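Local coordinates for protein glycosyl hydrolase family 10 (Bacteroides intestinalis DSM 17393, PDB 4QPW) that binds xylohexaose, and probably xylan, as a carbohydrate-binding module of a larger enzyme that probably hydrolyses glycosidic bonds, at residues 37-42 / 103-108. Residues are numbered along the deposited sequence; the frame is centred on the assembly and turned at random.
Sequences EGCLEI and TEWKEY
On one sheet of this antiparallel beta-sandwich module, Trp-105, just before strand 106-113, meets Glu-37 and Cys-39, which come toward it from the start of strand 39-44. Strands 39-44 and 106-113 do not pair with each other; strands 130-141 and 69-78 lie between them. The nearest CA atoms, those of Cys-39 and Trp-105, are 11.1 Å apart, and side chains alone bridge the distance. Trp-105 also touches Gln-133 and Lys-135 of one intervening strand and Met-75 and Arg-77 of the other. Its NE1 donates a hydrogen bond of 3.0 Å to Glu-37 OE2, with an N-H...O angle of 156°. The oxygen sits close to the ring plane, but the NE1 donor stands above the carboxylate plane. The two planes are 27° apart. Glu-37 bends at chi2 (70°), which turns its carboxylate to the pyrrole edge; its OE1 keeps a long, weak ion pair with Arg-77. On the benzo ring, CH2 meets Cys-39 CB obliquely at 4.1 Å. Gly-38 and Cys-39 together form a G1 beta bulge opposite Asn-34. With an alanine at Trp-105, Glu-37 OE2 would probably lose its indole donor and a gap would open beside Cys-39 CB. One directed N-H bond and a small apolar touch thus tie the two strand starts together, and the bond and the flanking side chains probably hold the indole's rotation.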
loop_
_atom_site.group_PDB
_atom_site.type_symbol
_atom_site.label_atom_id
_atom_site.label_comp_id
_atom_site.label_asym_id
_atom_site.label_seq_id
_atom_site.Cartn_x
_atom_site.Cartn_y
_atom_site.Cartn_z
ATOM N N GLU A 37 4.827 17.137 -0.926
ATOM C CA GLU A 37 5.003 16.270 0.285
ATOM C C GLU A 37 6.053 15.206 0.011
ATOM O O GLU A 37 6.784 14.820 0.946
ATOM C CB GLU A 37 3.708 15.706 0.673
ATOM C CG GLU A 37 3.622 14.913 2.010
ATOM C CD GLU A 37 3.768 15.773 3.251
ATOM O OE1 GLU A 37 3.303 16.990 3.177
ATOM O OE2 GLU A 37 4.359 15.355 4.316
ATOM N N GLY A 38 6.219 14.710 -1.211
ATOM C CA GLY A 38 7.098 13.652 -1.520
ATOM C C GLY A 38 6.515 12.266 -1.117
ATOM O O GLY A 38 7.087 11.568 -0.249
ATOM N N CYS A 39 5.375 11.869 -1.666
ATOM C CA CYS A 39 4.657 10.670 -1.289
ATOM C C CYS A 39 3.747 10.218 -2.381
ATOM O O CYS A 39 3.322 11.040 -3.232
ATOM C CB CYS A 39 3.881 10.894 0.003
ATOM S SG CYS A 39 2.636 12.149 -0.038
ATOM N N LEU A 40 3.381 8.949 -2.376
ATOM C CA LEU A 40 2.232 8.471 -3.133
ATOM C C LEU A 40 0.973 9.002 -2.473
ATOM O O LEU A 40 0.879 8.980 -1.231
ATOM C CB LEU A 40 2.265 6.948 -3.187
ATOM C CG LEU A 40 1.148 6.250 -3.877
ATOM C CD1 LEU A 40 1.003 6.629 -5.348
ATOM C CD2 LEU A 40 1.289 4.763 -3.759
ATOM N N GLU A 41 -0.025 9.439 -3.220
ATOM C CA GLU A 41 -1.241 10.004 -2.673
ATOM C C GLU A 41 -2.461 9.409 -3.360
ATOM O O GLU A 41 -2.535 9.345 -4.587
ATOM C CB GLU A 41 -1.190 11.521 -2.841
ATOM C CG GLU A 41 -2.368 12.281 -2.276
ATOM C CD GLU A 41 -2.114 13.794 -2.098
ATOM O OE1 GLU A 41 -2.894 14.527 -2.788
ATOM O OE2 GLU A 41 -1.327 14.232 -1.321
ATOM N N ILE A 42 -3.419 9.016 -2.559
ATOM C CA ILE A 42 -4.712 8.446 -3.023
ATOM C C ILE A 42 -5.788 9.388 -2.444
ATOM O O ILE A 42 -5.974 9.445 -1.196
ATOM C CB ILE A 42 -4.926 7.033 -2.609
ATOM C CG1 ILE A 42 -3.732 6.158 -3.112
ATOM C CG2 ILE A 42 -6.284 6.525 -3.093
ATOM C CD1 ILE A 42 -2.661 5.887 -2.054
ATOM N N THR A 103 -3.585 10.933 11.419
ATOM C CA THR A 103 -3.094 12.084 10.808
ATOM C C THR A 103 -1.592 12.364 10.985
ATOM O O THR A 103 -1.092 13.387 10.539
ATOM C CB THR A 103 -3.931 13.371 11.152
ATOM O OG1 THR A 103 -3.623 13.719 12.552
ATOM C CG2 THR A 103 -5.371 13.178 10.914
ATOM N N GLU A 104 -0.888 11.518 11.690
ATOM C CA GLU A 104 0.542 11.641 11.943
ATOM C C GLU A 104 1.279 10.679 10.977
ATOM O O GLU A 104 0.829 9.551 10.826
ATOM C CB GLU A 104 0.811 11.192 13.401
ATOM C CG GLU A 104 0.012 12.022 14.414
ATOM C CD GLU A 104 0.119 11.575 15.824
ATOM O OE1 GLU A 104 0.791 10.576 16.129
ATOM O OE2 GLU A 104 -0.425 12.287 16.755
ATOM N N TRP A 105 2.407 11.097 10.485
ATOM C CA TRP A 105 3.293 10.163 9.729
ATOM C C TRP A 105 3.799 9.117 10.708
ATOM O O TRP A 105 4.547 9.480 11.698
ATOM C CB TRP A 105 4.416 10.844 9.083
ATOM C CG TRP A 105 4.091 11.548 7.802
ATOM C CD1 TRP A 105 4.140 12.846 7.557
ATOM C CD2 TRP A 105 3.703 10.906 6.562
ATOM N NE1 TRP A 105 3.868 13.101 6.191
ATOM C CE2 TRP A 105 3.625 11.863 5.608
ATOM C CE3 TRP A 105 3.464 9.572 6.200
ATOM C CZ2 TRP A 105 3.318 11.542 4.238
ATOM C CZ3 TRP A 105 3.191 9.275 4.867
ATOM C CH2 TRP A 105 3.127 10.270 3.943
ATOM N N LYS A 106 3.488 7.850 10.510
ATOM C CA LYS A 106 3.895 6.735 11.348
ATOM C C LYS A 106 4.295 5.585 10.442
ATOM O O LYS A 106 3.791 5.456 9.336
ATOM C CB LYS A 106 2.767 6.262 12.287
ATOM C CG LYS A 106 2.448 7.384 13.329
ATOM C CD LYS A 106 1.188 7.158 14.127
ATOM C CE LYS A 106 1.002 5.847 14.759
ATOM N NZ LYS A 106 -0.367 5.899 15.492
ATOM N N GLU A 107 5.194 4.727 10.950
ATOM C CA GLU A 107 5.534 3.491 10.278
ATOM C C GLU A 107 4.718 2.374 10.838
ATOM O O GLU A 107 4.569 2.280 12.092
ATOM C CB GLU A 107 7.034 3.167 10.422
ATOM C CG GLU A 107 7.476 2.046 9.497
ATOM C CD GLU A 107 8.936 1.719 9.693
ATOM O OE1 GLU A 107 9.255 1.046 10.710
ATOM O OE2 GLU A 107 9.789 2.141 8.872
ATOM N N TYR A 108 4.143 1.546 10.006
ATOM C CA TYR A 108 3.400 0.367 10.366
ATOM C C TYR A 108 4.153 -0.855 9.943
ATOM O O TYR A 108 4.755 -0.856 8.821
ATOM C CB TYR A 108 1.992 0.425 9.708
ATOM C CG TYR A 108 1.193 1.635 10.130
ATOM C CD1 TYR A 108 0.354 1.526 11.299
ATOM C CD2 TYR A 108 1.370 2.854 9.589
ATOM C CE1 TYR A 108 -0.314 2.605 11.818
ATOM C CE2 TYR A 108 0.680 3.958 10.069
ATOM C CZ TYR A 108 -0.149 3.812 11.199
ATOM O OH TYR A 108 -0.806 4.938 11.711
#